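Local coordinates for protein pyruvate kinase (Pseudomonas aeruginosa, PDB 6QXL) that probably catalyses the last step of glycolysis, making pyruvate and ATP from phosphoenolpyruvate and ADP, and binds glucose 6-phosphate as a homotetramer, at residues 389-392 with 393-397; 408-411 with 412-416; 367-370 with 371-375; 461-464 with 465-468; 449-452 with 453-456. All blocks are in the same frame, centred on the assembly; numbering follows the deposited sequence.

Contact 1. Residues 389-392 with 393-397; sequences TPLI and MSRIR. With G6P (6-O-phosphono-alpha-D-glucopyranose), chain M.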
loop_
_atom_site.group_PDB
_atom_site.type_symbol
_atom_site.label_atom_id
_atom_site.label_comp_id
_atom_site.label_asym_id
_atom_site.label_seq_id
_atom_site.Cartn_x
_atom_site.Cartn_y
_atom_site.Cartn_z
ATOM N N THR A 389 -21.363 -0.306 22.258
ATOM C CA THR A 389 -20.380 0.664 21.811
ATOM C C THR A 389 -18.936 0.175 22.009
ATOM O O THR A 389 -18.163 0.228 21.082
ATOM C CB THR A 389 -20.658 2.053 22.413
ATOM O OG1 THR A 389 -21.930 2.508 21.963
ATOM C CG2 THR A 389 -19.631 3.054 21.944
ATOM N N PRO A 390 -18.576 -0.329 23.188
ATOM C CA PRO A 390 -17.197 -0.832 23.343
ATOM C C PRO A 390 -16.940 -2.157 22.595
ATOM O O PRO A 390 -15.800 -2.479 22.322
ATOM C CB PRO A 390 -17.022 -0.979 24.855
ATOM C CG PRO A 390 -18.401 -1.223 25.343
ATOM C CD PRO A 390 -19.313 -0.402 24.461
ATOM N N LEU A 391 -17.982 -2.892 22.227
ATOM C CA LEU A 391 -17.797 -3.995 21.308
ATOM C C LEU A 391 -17.197 -3.512 19.994
ATOM O O LEU A 391 -16.220 -4.084 19.511
ATOM C CB LEU A 391 -19.119 -4.711 21.052
ATOM C CG LEU A 391 -19.099 -5.795 19.964
ATOM C CD1 LEU A 391 -18.210 -6.938 20.351
ATOM C CD2 LEU A 391 -20.478 -6.318 19.697
ATOM N N ILE A 392 -17.759 -2.446 19.427
ATOM C CA ILE A 392 -17.285 -1.904 18.165
ATOM C C ILE A 392 -15.882 -1.326 18.351
ATOM O O ILE A 392 -14.976 -1.615 17.574
ATOM C CB ILE A 392 -18.218 -0.841 17.624
ATOM C CG1 ILE A 392 -19.653 -1.367 17.471
ATOM C CG2 ILE A 392 -17.716 -0.300 16.291
ATOM C CD1 ILE A 392 -19.818 -2.609 16.644
ATOM N N MET A 393 -15.670 -0.559 19.402
ATOM C CA MET A 393 -14.340 -0.002 19.629
ATOM C C MET A 393 -13.273 -1.099 19.603
ATOM O O MET A 393 -12.223 -0.933 18.986
ATOM C CB MET A 393 -14.262 0.755 20.950
ATOM C CG MET A 393 -15.141 1.994 21.023
ATOM S SD MET A 393 -14.921 2.810 22.602
ATOM C CE MET A 393 -15.905 4.274 22.360
ATOM N N SER A 394 -13.570 -2.235 20.228
ATOM C CA SER A 394 -12.569 -3.269 20.430
ATOM C C SER A 394 -12.337 -4.155 19.201
ATOM O O SER A 394 -11.430 -4.974 19.213
ATOM C CB SER A 394 -12.938 -4.105 21.651
ATOM O OG SER A 394 -14.187 -4.726 21.481
ATOM N N ARG A 395 -13.135 -3.974 18.144
ATOM C CA ARG A 395 -12.821 -4.581 16.851
ATOM C C ARG A 395 -11.619 -3.947 16.154
ATOM O O ARG A 395 -11.115 -4.502 15.212
ATOM C CB ARG A 395 -13.995 -4.503 15.884
ATOM C CG ARG A 395 -15.329 -5.058 16.341
ATOM C CD ARG A 395 -15.258 -6.446 16.901
ATOM N NE ARG A 395 -14.757 -6.422 18.275
ATOM C CZ ARG A 395 -14.296 -7.478 18.921
ATOM N NH1 ARG A 395 -14.255 -8.672 18.328
ATOM N NH2 ARG A 395 -13.841 -7.322 20.153
ATOM N N ILE A 396 -11.164 -2.794 16.612
ATOM C CA ILE A 396 -10.092 -2.068 15.952
ATOM C C ILE A 396 -8.801 -2.297 16.702
ATOM O O ILE A 396 -8.750 -2.166 17.919
ATOM C CB ILE A 396 -10.422 -0.557 15.923
ATOM C CG1 ILE A 396 -11.736 -0.306 15.196
ATOM C CG2 ILE A 396 -9.325 0.232 15.270
ATOM C CD1 ILE A 396 -11.759 -0.845 13.796
ATOM N N ARG A 397 -7.743 -2.610 15.971
ATOM C CA ARG A 397 -6.463 -2.844 16.613
ATOM C C ARG A 397 -6.029 -1.590 17.321
ATOM O O ARG A 397 -6.061 -0.514 16.734
ATOM C CB ARG A 397 -5.393 -3.243 15.614
ATOM C CG ARG A 397 -5.528 -4.652 15.053
ATOM C CD ARG A 397 -4.568 -4.847 13.880
ATOM N NE ARG A 397 -3.823 -6.114 14.009
ATOM C CZ ARG A 397 -4.229 -7.265 13.524
ATOM N NH1 ARG A 397 -5.363 -7.372 12.831
ATOM N NH2 ARG A 397 -3.508 -8.336 13.746
HETATM C C1 G6P M . -24.704 5.939 26.885
HETATM C C2 G6P M . -26.011 6.378 27.513
HETATM C C3 G6P M . -26.923 6.582 26.310
HETATM C C4 G6P M . -26.654 5.658 25.137
HETATM C C5 G6P M . -26.119 4.381 25.765
HETATM C C6 G6P M . -26.038 3.278 24.726
HETATM O O1 G6P M . -23.769 6.137 27.935
HETATM O O2 G6P M . -26.510 5.448 28.509
HETATM O O3 G6P M . -26.542 7.871 25.905
HETATM O O4 G6P M . -27.827 5.506 24.295
HETATM O O5 G6P M . -24.851 4.611 26.374
HETATM O O6 G6P M . -25.012 2.328 24.949
HETATM P P G6P M . -24.905 0.988 23.998
HETATM O O1P G6P M . -25.695 -0.103 24.677
HETATM O O2P G6P M . -23.407 1.023 24.202
HETATM O O3P G6P M . -25.561 1.107 22.599
#

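Contact 2. Residues 408-411 with 412-416; sequences HRET and QARVA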
loop_
_atom_site.group_PDB
_atom_site.type_symbol
_atom_site.label_atom_id
_atom_site.label_comp_id
_atom_site.label_asym_id
_atom_site.label_seq_id
_atom_site.Cartn_x
_atom_site.Cartn_y
_atom_site.Cartn_z
ATOM N N HIS A 408 -25.351 -1.643 34.768
ATOM C CA HIS A 408 -25.950 -2.966 34.755
ATOM C C HIS A 408 -24.931 -4.088 34.949
ATOM O O HIS A 408 -23.826 -4.021 34.444
ATOM C CB HIS A 408 -26.722 -3.213 33.478
ATOM C CG HIS A 408 -27.686 -2.118 33.130
ATOM N ND1 HIS A 408 -28.275 -1.307 34.075
ATOM C CD2 HIS A 408 -28.139 -1.691 31.930
ATOM C CE1 HIS A 408 -29.053 -0.434 33.473
ATOM N NE2 HIS A 408 -28.979 -0.636 32.175
ATOM N N ARG A 409 -25.330 -5.131 35.685
ATOM C CA ARG A 409 -24.462 -6.279 35.920
ATOM C C ARG A 409 -24.306 -7.122 34.660
ATOM O O ARG A 409 -23.215 -7.581 34.363
ATOM C CB ARG A 409 -24.968 -7.128 37.073
ATOM C CG ARG A 409 -24.073 -8.309 37.505
ATOM C CD ARG A 409 -24.821 -9.613 37.776
ATOM N NE ARG A 409 -25.798 -10.058 36.755
ATOM C CZ ARG A 409 -25.583 -10.920 35.761
ATOM N NH1 ARG A 409 -24.371 -11.481 35.571
ATOM N NH2 ARG A 409 -26.650 -11.198 34.959
ATOM N N GLU A 410 -25.397 -7.294 33.932
ATOM C CA GLU A 410 -25.404 -7.996 32.642
ATOM C C GLU A 410 -24.276 -7.460 31.737
ATOM O O GLU A 410 -23.499 -8.235 31.182
ATOM C CB GLU A 410 -26.772 -7.796 31.987
ATOM C CG GLU A 410 -27.135 -8.613 30.807
ATOM C CD GLU A 410 -28.480 -8.164 30.166
ATOM O OE1 GLU A 410 -29.278 -7.417 30.787
ATOM O OE2 GLU A 410 -28.722 -8.578 28.992
ATOM N N THR A 411 -24.165 -6.144 31.659
ATOM C CA THR A 411 -23.171 -5.502 30.819
ATOM C C THR A 411 -21.792 -5.589 31.440
ATOM O O THR A 411 -20.815 -5.858 30.745
ATOM C CB THR A 411 -23.573 -4.029 30.553
ATOM O OG1 THR A 411 -24.853 -4.018 29.906
ATOM C CG2 THR A 411 -22.565 -3.309 29.706
ATOM N N GLN A 412 -21.705 -5.362 32.747
ATOM C CA GLN A 412 -20.406 -5.418 33.437
ATOM C C GLN A 412 -19.700 -6.764 33.219
ATOM O O GLN A 412 -18.482 -6.816 33.141
ATOM C CB GLN A 412 -20.588 -5.171 34.936
ATOM C CG GLN A 412 -20.901 -3.720 35.289
ATOM C CD GLN A 412 -21.551 -3.554 36.655
ATOM O OE1 GLN A 412 -21.735 -4.529 37.400
ATOM N NE2 GLN A 412 -21.944 -2.348 36.958
ATOM N N ALA A 413 -20.479 -7.849 33.122
ATOM C CA ALA A 413 -19.920 -9.174 32.884
ATOM C C ALA A 413 -19.661 -9.437 31.408
ATOM O O ALA A 413 -18.625 -9.983 31.043
ATOM C CB ALA A 413 -20.839 -10.243 33.442
ATOM N N ARG A 414 -20.613 -9.067 30.570
ATOM C CA ARG A 414 -20.510 -9.287 29.136
ATOM C C ARG A 414 -19.156 -8.856 28.580
ATOM O O ARG A 414 -18.455 -9.618 27.914
ATOM C CB ARG A 414 -21.611 -8.514 28.430
ATOM C CG ARG A 414 -22.000 -9.148 27.135
ATOM C CD ARG A 414 -22.826 -8.205 26.316
ATOM N NE ARG A 414 -24.047 -7.627 26.835
ATOM C CZ ARG A 414 -25.162 -8.272 27.116
ATOM N NH1 ARG A 414 -25.238 -9.598 27.052
ATOM N NH2 ARG A 414 -26.208 -7.582 27.547
ATOM N N VAL A 415 -18.747 -7.653 28.912
ATOM C CA VAL A 415 -17.546 -7.094 28.306
ATOM C C VAL A 415 -16.267 -7.768 28.792
ATOM O O VAL A 415 -15.203 -7.513 28.250
ATOM C CB VAL A 415 -17.468 -5.573 28.486
ATOM C CG1 VAL A 415 -18.717 -4.921 27.942
ATOM C CG2 VAL A 415 -17.255 -5.190 29.942
ATOM N N ALA A 416 -16.363 -8.648 29.780
ATOM C CA ALA A 416 -15.185 -9.378 30.235
ATOM C C ALA A 416 -14.522 -10.212 29.125
ATOM O O ALA A 416 -13.325 -10.431 29.163
ATOM C CB ALA A 416 -15.526 -10.256 31.432
#

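Contact 3. Residues 367-370 with 371-375; sequences SMYT and ANHFP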
loop_
_atom_site.group_PDB
_atom_site.type_symbol
_atom_site.label_atom_id
_atom_site.label_comp_id
_atom_site.label_asym_id
_atom_site.label_seq_id
_atom_site.Cartn_x
_atom_site.Cartn_y
_atom_site.Cartn_z
ATOM N N SER A 367 -13.453 7.221 17.578
ATOM C CA SER A 367 -12.682 7.267 18.814
ATOM C C SER A 367 -11.415 6.450 18.703
ATOM O O SER A 367 -10.352 6.880 19.165
ATOM C CB SER A 367 -13.514 6.759 19.993
ATOM O OG SER A 367 -14.733 7.458 20.105
ATOM N N MET A 368 -11.516 5.264 18.104
ATOM C CA MET A 368 -10.306 4.447 17.924
ATOM C C MET A 368 -9.313 5.137 17.004
ATOM O O MET A 368 -8.112 5.178 17.309
ATOM C CB MET A 368 -10.650 3.064 17.421
ATOM C CG MET A 368 -11.512 2.280 18.399
ATOM S SD MET A 368 -10.919 2.306 20.102
ATOM C CE MET A 368 -9.469 1.271 19.988
ATOM N N TYR A 369 -9.814 5.733 15.914
ATOM C CA TYR A 369 -8.970 6.571 15.065
ATOM C C TYR A 369 -8.297 7.676 15.865
ATOM O O TYR A 369 -7.086 7.855 15.794
ATOM C CB TYR A 369 -9.782 7.170 13.940
ATOM C CG TYR A 369 -9.071 8.219 13.121
ATOM C CD1 TYR A 369 -8.203 7.851 12.091
ATOM C CD2 TYR A 369 -9.291 9.575 13.353
ATOM C CE1 TYR A 369 -7.581 8.813 11.322
ATOM C CE2 TYR A 369 -8.691 10.534 12.549
ATOM C CZ TYR A 369 -7.847 10.149 11.537
ATOM O OH TYR A 369 -7.259 11.108 10.755
ATOM N N THR A 370 -9.074 8.407 16.645
ATOM C CA THR A 370 -8.513 9.516 17.393
ATOM C C THR A 370 -7.468 9.040 18.397
ATOM O O THR A 370 -6.378 9.603 18.485
ATOM C CB THR A 370 -9.620 10.302 18.103
ATOM O OG1 THR A 370 -10.543 10.768 17.125
ATOM C CG2 THR A 370 -9.052 11.475 18.848
ATOM N N ALA A 371 -7.798 7.995 19.148
ATOM C CA ALA A 371 -6.895 7.484 20.187
ATOM C C ALA A 371 -5.599 6.939 19.608
ATOM O O ALA A 371 -4.523 7.163 20.165
ATOM C CB ALA A 371 -7.579 6.426 21.024
ATOM N N ASN A 372 -5.694 6.246 18.482
ATOM C CA ASN A 372 -4.492 5.712 17.851
ATOM C C ASN A 372 -3.571 6.768 17.287
ATOM O O ASN A 372 -2.435 6.454 17.009
ATOM C CB ASN A 372 -4.844 4.693 16.748
ATOM C CG ASN A 372 -5.060 3.290 17.307
ATOM O OD1 ASN A 372 -5.079 3.060 18.514
ATOM N ND2 ASN A 372 -5.232 2.357 16.421
ATOM N N HIS A 373 -4.035 8.006 17.097
ATOM C CA HIS A 373 -3.188 9.055 16.528
ATOM C C HIS A 373 -2.814 10.189 17.461
ATOM O O HIS A 373 -1.821 10.838 17.206
ATOM C CB HIS A 373 -3.817 9.587 15.264
ATOM C CG HIS A 373 -3.892 8.567 14.167
ATOM N ND1 HIS A 373 -4.964 7.716 14.028
ATOM C CD2 HIS A 373 -3.019 8.233 13.182
ATOM C CE1 HIS A 373 -4.764 6.921 12.990
ATOM N NE2 HIS A 373 -3.576 7.193 12.487
ATOM N N PHE A 374 -3.589 10.443 18.510
ATOM C CA PHE A 374 -3.250 11.470 19.498
ATOM C C PHE A 374 -2.722 10.717 20.732
ATOM O O PHE A 374 -3.494 10.285 21.566
ATOM C CB PHE A 374 -4.482 12.363 19.786
ATOM C CG PHE A 374 -4.237 13.546 20.748
ATOM C CD1 PHE A 374 -3.021 14.245 20.801
ATOM C CD2 PHE A 374 -5.274 13.996 21.588
ATOM C CE1 PHE A 374 -2.859 15.340 21.660
ATOM C CE2 PHE A 374 -5.110 15.084 22.434
ATOM C CZ PHE A 374 -3.900 15.750 22.471
ATOM N N PRO A 375 -1.399 10.559 20.841
ATOM C CA PRO A 375 -0.852 9.666 21.873
ATOM C C PRO A 375 -1.012 10.179 23.310
ATOM O O PRO A 375 -0.876 9.405 24.258
ATOM C CB PRO A 375 0.617 9.598 21.506
ATOM C CG PRO A 375 0.900 10.972 20.994
ATOM C CD PRO A 375 -0.337 11.383 20.227
#

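Contact 4. Residues 461-464 with 465-468; sequences GDSY and TAQG. With G6P (6-O-phosphono-alpha-D-glucopyranose), chain M.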
loop_
_atom_site.group_PDB
_atom_site.type_symbol
_atom_site.label_atom_id
_atom_site.label_comp_id
_atom_site.label_asym_id
_atom_site.label_seq_id
_atom_site.Cartn_x
_atom_site.Cartn_y
_atom_site.Cartn_z
ATOM N N GLY A 461 -24.293 9.279 24.697
ATOM C CA GLY A 461 -25.426 9.772 23.919
ATOM C C GLY A 461 -26.097 10.916 24.656
ATOM O O GLY A 461 -25.522 11.493 25.600
ATOM N N ASP A 462 -27.318 11.226 24.244
ATOM C CA ASP A 462 -28.033 12.401 24.778
ATOM C C ASP A 462 -28.677 12.092 26.124
ATOM O O ASP A 462 -28.435 12.809 27.096
ATOM C CB ASP A 462 -29.088 12.907 23.795
ATOM C CG ASP A 462 -28.485 13.434 22.489
ATOM O OD1 ASP A 462 -27.448 14.174 22.547
ATOM O OD2 ASP A 462 -29.078 13.113 21.414
ATOM N N SER A 463 -29.459 11.009 26.200
ATOM C CA SER A 463 -30.055 10.575 27.463
ATOM C C SER A 463 -29.131 9.577 28.154
ATOM O O SER A 463 -28.163 9.126 27.574
ATOM C CB SER A 463 -31.434 9.954 27.243
ATOM O OG SER A 463 -31.348 8.556 27.000
ATOM N N TYR A 464 -29.452 9.240 29.400
ATOM C CA TYR A 464 -28.736 8.209 30.134
ATOM C C TYR A 464 -29.619 6.991 30.447
ATOM O O TYR A 464 -29.326 6.227 31.359
ATOM C CB TYR A 464 -28.183 8.828 31.402
ATOM C CG TYR A 464 -27.061 9.835 31.218
ATOM C CD1 TYR A 464 -26.130 9.736 30.183
ATOM C CD2 TYR A 464 -26.861 10.826 32.168
ATOM C CE1 TYR A 464 -25.076 10.634 30.084
ATOM C CE2 TYR A 464 -25.824 11.732 32.055
ATOM C CZ TYR A 464 -24.936 11.640 31.003
ATOM O OH TYR A 464 -23.891 12.537 30.858
ATOM N N THR A 465 -30.688 6.816 29.674
ATOM C CA THR A 465 -31.697 5.795 29.953
ATOM C C THR A 465 -31.869 4.810 28.785
ATOM O O THR A 465 -31.900 3.602 28.996
ATOM C CB THR A 465 -33.045 6.453 30.284
ATOM O OG1 THR A 465 -33.554 7.118 29.118
ATOM C CG2 THR A 465 -32.880 7.500 31.406
ATOM N N ALA A 466 -31.941 5.308 27.543
ATOM C CA ALA A 466 -32.088 4.471 26.363
ATOM C C ALA A 466 -30.740 3.852 25.949
ATOM O O ALA A 466 -29.681 4.321 26.323
ATOM C CB ALA A 466 -32.680 5.273 25.212
ATOM N N GLN A 467 -30.819 2.777 25.176
ATOM C CA GLN A 467 -29.667 2.121 24.575
ATOM C C GLN A 467 -29.615 2.451 23.076
ATOM O O GLN A 467 -30.611 2.868 22.501
ATOM C CB GLN A 467 -29.746 0.609 24.842
ATOM C CG GLN A 467 -29.302 -0.312 23.724
ATOM C CD GLN A 467 -29.612 -1.755 23.932
ATOM O OE1 GLN A 467 -30.186 -2.205 24.944
ATOM N NE2 GLN A 467 -29.126 -2.531 22.994
ATOM N N GLY A 468 -28.450 2.231 22.470
ATOM C CA GLY A 468 -28.271 2.404 21.032
ATOM C C GLY A 468 -28.200 3.832 20.503
ATOM O O GLY A 468 -28.278 4.037 19.309
HETATM C C1 G6P M . -24.704 5.939 26.885
HETATM C C2 G6P M . -26.011 6.378 27.513
HETATM C C3 G6P M . -26.923 6.582 26.310
HETATM C C4 G6P M . -26.654 5.658 25.137
HETATM C C5 G6P M . -26.119 4.381 25.765
HETATM C C6 G6P M . -26.038 3.278 24.726
HETATM O O1 G6P M . -23.769 6.137 27.935
HETATM O O2 G6P M . -26.510 5.448 28.509
HETATM O O3 G6P M . -26.542 7.871 25.905
HETATM O O4 G6P M . -27.827 5.506 24.295
HETATM O O5 G6P M . -24.851 4.611 26.374
HETATM O O6 G6P M . -25.012 2.328 24.949
HETATM P P G6P M . -24.905 0.988 23.998
HETATM O O1P G6P M . -25.695 -0.103 24.677
HETATM O O2P G6P M . -23.407 1.023 24.202
HETATM O O3P G6P M . -25.561 1.107 22.599
#

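Contact 5. Residues 449-452 with 453-456; sequences VVTK and GDWV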
loop_
_atom_site.group_PDB
_atom_site.type_symbol
_atom_site.label_atom_id
_atom_site.label_comp_id
_atom_site.label_asym_id
_atom_site.label_seq_id
_atom_site.Cartn_x
_atom_site.Cartn_y
_atom_site.Cartn_z
ATOM N N VAL A 449 -4.892 4.910 36.646
ATOM C CA VAL A 449 -4.789 4.702 35.192
ATOM C C VAL A 449 -4.408 5.996 34.476
ATOM O O VAL A 449 -3.695 5.961 33.480
ATOM C CB VAL A 449 -6.103 4.166 34.610
ATOM C CG1 VAL A 449 -6.039 4.098 33.081
ATOM C CG2 VAL A 449 -6.392 2.806 35.218
ATOM N N VAL A 450 -4.892 7.127 34.975
ATOM C CA VAL A 450 -4.573 8.413 34.397
ATOM C C VAL A 450 -4.155 9.375 35.506
ATOM O O VAL A 450 -4.592 9.234 36.647
ATOM C CB VAL A 450 -5.755 8.954 33.581
ATOM C CG1 VAL A 450 -6.167 7.993 32.450
ATOM C CG2 VAL A 450 -6.960 9.438 34.438
ATOM N N THR A 451 -3.352 10.359 35.140
ATOM C CA THR A 451 -2.950 11.408 36.071
ATOM C C THR A 451 -3.197 12.776 35.446
ATOM O O THR A 451 -3.582 12.892 34.278
ATOM C CB THR A 451 -1.450 11.261 36.445
ATOM O OG1 THR A 451 -0.977 12.421 37.140
ATOM C CG2 THR A 451 -0.574 11.083 35.241
ATOM N N LYS A 452 -2.999 13.821 36.241
ATOM C CA LYS A 452 -3.187 15.183 35.761
ATOM C C LYS A 452 -2.226 15.421 34.582
ATOM O O LYS A 452 -1.034 15.067 34.681
ATOM C CB LYS A 452 -2.913 16.180 36.882
ATOM C CG LYS A 452 -3.430 17.575 36.616
ATOM C CD LYS A 452 -2.974 18.605 37.601
ATOM C CE LYS A 452 -3.641 19.940 37.253
ATOM N NZ LYS A 452 -3.290 21.071 38.154
ATOM N N GLY A 453 -2.746 15.956 33.487
ATOM C CA GLY A 453 -1.947 16.183 32.282
ATOM C C GLY A 453 -2.242 15.216 31.141
ATOM O O GLY A 453 -2.077 15.575 29.973
ATOM N N ASP A 454 -2.684 14.009 31.477
ATOM C CA ASP A 454 -3.139 13.071 30.477
ATOM C C ASP A 454 -4.465 13.523 29.862
ATOM O O ASP A 454 -5.202 14.303 30.451
ATOM C CB ASP A 454 -3.322 11.668 31.087
ATOM C CG ASP A 454 -2.019 11.043 31.569
ATOM O OD1 ASP A 454 -0.929 11.369 31.037
ATOM O OD2 ASP A 454 -2.089 10.203 32.500
ATOM N N TRP A 455 -4.731 13.031 28.660
ATOM C CA TRP A 455 -5.995 13.256 27.971
ATOM C C TRP A 455 -6.805 11.980 27.915
ATOM O O TRP A 455 -6.288 10.895 28.083
ATOM C CB TRP A 455 -5.732 13.733 26.542
ATOM C CG TRP A 455 -5.126 15.059 26.439
ATOM C CD1 TRP A 455 -3.802 15.375 26.571
ATOM C CD2 TRP A 455 -5.808 16.259 26.150
ATOM N NE1 TRP A 455 -3.616 16.731 26.390
ATOM C CE2 TRP A 455 -4.836 17.300 26.131
ATOM C CE3 TRP A 455 -7.150 16.578 25.916
ATOM C CZ2 TRP A 455 -5.168 18.621 25.892
ATOM C CZ3 TRP A 455 -7.486 17.904 25.682
ATOM C CH2 TRP A 455 -6.489 18.909 25.657
ATOM N N VAL A 456 -8.082 12.121 27.618
ATOM C CA VAL A 456 -9.011 11.006 27.660
ATOM C C VAL A 456 -10.113 11.246 26.641
ATOM O O VAL A 456 -10.428 12.379 26.332
ATOM C CB VAL A 456 -9.554 10.861 29.122
ATOM C CG1 VAL A 456 -11.066 10.721 29.272
ATOM C CG2 VAL A 456 -8.865 9.693 29.743
HETATM O O HOH W 1 0.923 13.179 32.686
#

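Contact 1. Residues 389-392 with 393-397
Arg395 curls back along helix 388-394 to cross the side chain of Leu391, whose CD1 lies over one face of the guanidinium group, 4.1 Å from Arg395 NE. Bends at chi2 and chi3 (-50° and 79°) fold the arginine inward, and they bring NE to the carbonyl of Leu391, with NE to Leu391 O at 3.0 Å. The oxygen lies somewhat out of the guanidinium plane, and the N-H points at it with a moderate bend. Ser394 takes the neighbouring N-H: Arg395 NH2 reaches Ser394 OG at 2.9 Å, nearly straight and in the plane of the guanidinium. With chi1 at 60°, that hydroxyl is tucked back against the helix, 2.9 Å from both Pro390 O and Leu391 O. On another side of the helix, Met393 extends beyond CG and crosses Thr389 at a slant, CE meeting Thr389 CG2 at 3.9 Å. This apolar side packs on Cys382 and Ile380 of strand 377-383, within the beta-alpha-beta unit that leads on to strand 402-406. Near the start of the helix, Thr389 N donates to phosphate oxygen O2P of glucose 6-phosphate at 3.1 Å, while Thr389 OG1 also has Thr470 as a partner. The chemistry implies two differently used ends: a backbone N-H meets the phosphate at one, with the Thr389 hydroxyl beside it, and at the other an arginine paired with Asp311 in a salt bridge gives one N-H to the Leu391 carbonyl and another to the Ser394 hydroxyl.

Contact 2. Residues 408-411 with 412-416
His408 O accepts the backbone N-H of Gln412 at 3.0 Å and is also approached by that residue's side chain, Gln412 CG lying 3.1 Å from it. His408 occupies the N-cap position, so this carbonyl belongs to the first turn of helix 409-414. The glutamine extends beyond CG, its OE1 3.6 Å from Arg409 CA, and its NE2 is hydrogen-bonded to Ser406 O, just ahead of the helix. One residue on, Ala413 N binds Arg409 O at 3.0 Å; Arg409 itself turns to a salt bridge with Asp189. The charged pair on the helix is Glu410 and Arg414, one turn apart and pointing the same way side by side. Glu410 keeps CG anti to the backbone N (chi1 -168°) and runs out straight, which presents OE2 to Arg414 NH2 at 3.1 Å. The carboxylate oxygen sits near the guanidinium plane, at its edge, whereas the nitrogen comes from above the carboxylate; the two planes stand 73° apart. This salt bridge therefore uses a single N-H rather than a flat, two-pronged pairing. Arg414 has further partners, giving NE to Ser386 O and making a cation-pi contact with Trp217, while Thr411 OG1 bonds to Glu385 O. Val415 N still bonds to Thr411 O at 3.3 Å, as the chain passes into a 3-10 segment. Helix 409-414, with this i to i+4 salt bridge on it, is the helix of the beta-alpha-beta unit joining parallel strands 402-406 and 421-425.

Contact 3. Residues 367-370 with 371-375
The Tyr369 ring has His373 ND1 over one face, and the imidazole in turn receives Tyr369 O at its edge, almost exactly in plane. The pair joins successive turns near the end of helix 359-373 in the alpha/beta domain, where the helix meets a second subunit. The two rings lie obliquely, their planes 45° apart and their centroids separated by 4.8 Å; Tyr369 CD1 and His373 CE1 approach to 3.7 Å. With its CG anti to the carbonyl carbon (chi1 -65°), the histidine returns over the preceding turn and aims ND1 at that carbonyl. The ring's other nitrogen, NE2, is hydrogen-bonded to Gly353 of the second subunit, whose Tyr369 stacks on the tyrosine here and whose His350 O binds its hydroxyl. Both nitrogens are thus engaged, which would restrain ring rotation. Along the backbone, Thr370 O accepts from two donors, His373 N at 3.2 Å and Phe374 N at 2.9 Å, as the helical pattern runs into the following loop. Phe374 then swings away to meet the ring of Trp455. The side-chain bond between His373 ND1 and Tyr369 O measures 2.8 Å and is close to straight, 172° at the hydrogen.

Contact 4. Residues 461-464 with 465-468
Ser463 OG faces two successive backbone N-H groups, those of Thr465 and Ala466. Thr465 N lies 3.3 Å from Ser463 OG and points almost straight at it; Ala466 N is at the same distance but makes a weak bond. A chi1 of 89° turns the hydroxyl toward the following residues, so that one oxygen answers two amides in a loop without regular secondary structure. Thr465 OG1 stands nearby, 3.4 Å from Ser463 OG. While these amides are met within the loop, two of its carbonyls, those of Ser463 and Ala466, turn to the sugar. Glucose 6-phosphate gives its O3 hydroxyl to Ser463 O at 2.6 Å and its O4 hydroxyl to Ala466 O at 3.0 Å. At the phosphate, Gly468 N donates to oxygen O3P at 3.1 Å through a bent bond. Gln467 contributes carbon, CG reaching O1P at 3.7 Å. Gly469 N is also hydrogen-bonded to the ligand. Tyr464 sets its ring edge toward sugar C2 and packs against Pro428 and Ala429. Thr384, Ser386 and Thr389 are among the residues that complete the pocket. Recognition by this loop rests largely on main-chain geometry: the serine hydroxyl, bonded to Thr465 N and weakly to Ala466 N, is consistent with holding the bend, backbone carbonyls take protons from the sugar hydroxyls, and Gly468 meets the phosphate through its backbone N-H.

Contact 5. Residues 449-452 with 453-456
A type II beta turn from Thr451 to Asp454 leads the chain into strand 455-461 of the mixed sheet in the alpha/beta domain. Its closing bond runs from Asp454 N to Thr451 O at 3.1 Å. The aspartate answers with its side chain: Thr451 N donates to Asp454 OD2 at 2.9 Å, nearly straight at 169°, reaching the oxygen from above the carboxylate plane. Main chain and side chain thus join the same two residues in both directions. Asp454 CG is anti to the carbonyl carbon (chi1 -65°), which folds the carboxylate back over the turn, and the Thr451 methyl, CG2, lies 3.3 Å from OD2 as the two side chains pass at a slant. The other carboxylate oxygen, OD1, accepts from a water at 3.1 Å; that water makes a weak bond to Lys452 O as well. Gly453 has a positive phi of 107°, a conformation that suits glycine at the third position of this turn. Apart from the polar bonds, Val450 and Val456 cross at about a right angle, with CG1 of Val450 and CG2 of Val456 4.2 Å apart. Val456 continues inward onto Ala379 and Ile381 of strand 377-383, while Trp455 stacks on His477 and packs on Cys359 of the second subunit. A glycine-bearing type II turn pinned by an aspartate here forms the entry from helix 436-446 to a sheet strand.

Overall arrangement
From the N terminus, the chain meets contact 3 first, near the end of helix 359-373, then contact 1 on helix 388-394, contact 2 on helix 409-414, contact 5 at the turn before strand 455-461 and contact 4 in the loop after it. Each closes a short local span; all are in series, and none nests or crosses. Contacts 1 and 3 touch through Asn372 ND2 and Arg397 O, and contact 3 meets contact 5 where Phe374 packs on Trp455; these touches tie the end of helix 359-373 to the chain following helix 388-394 and to the start of strand 455-461. Contacts 1 and 4, with centres about 19 Å apart, both reach glucose 6-phosphate, while contact 3 faces the second subunit.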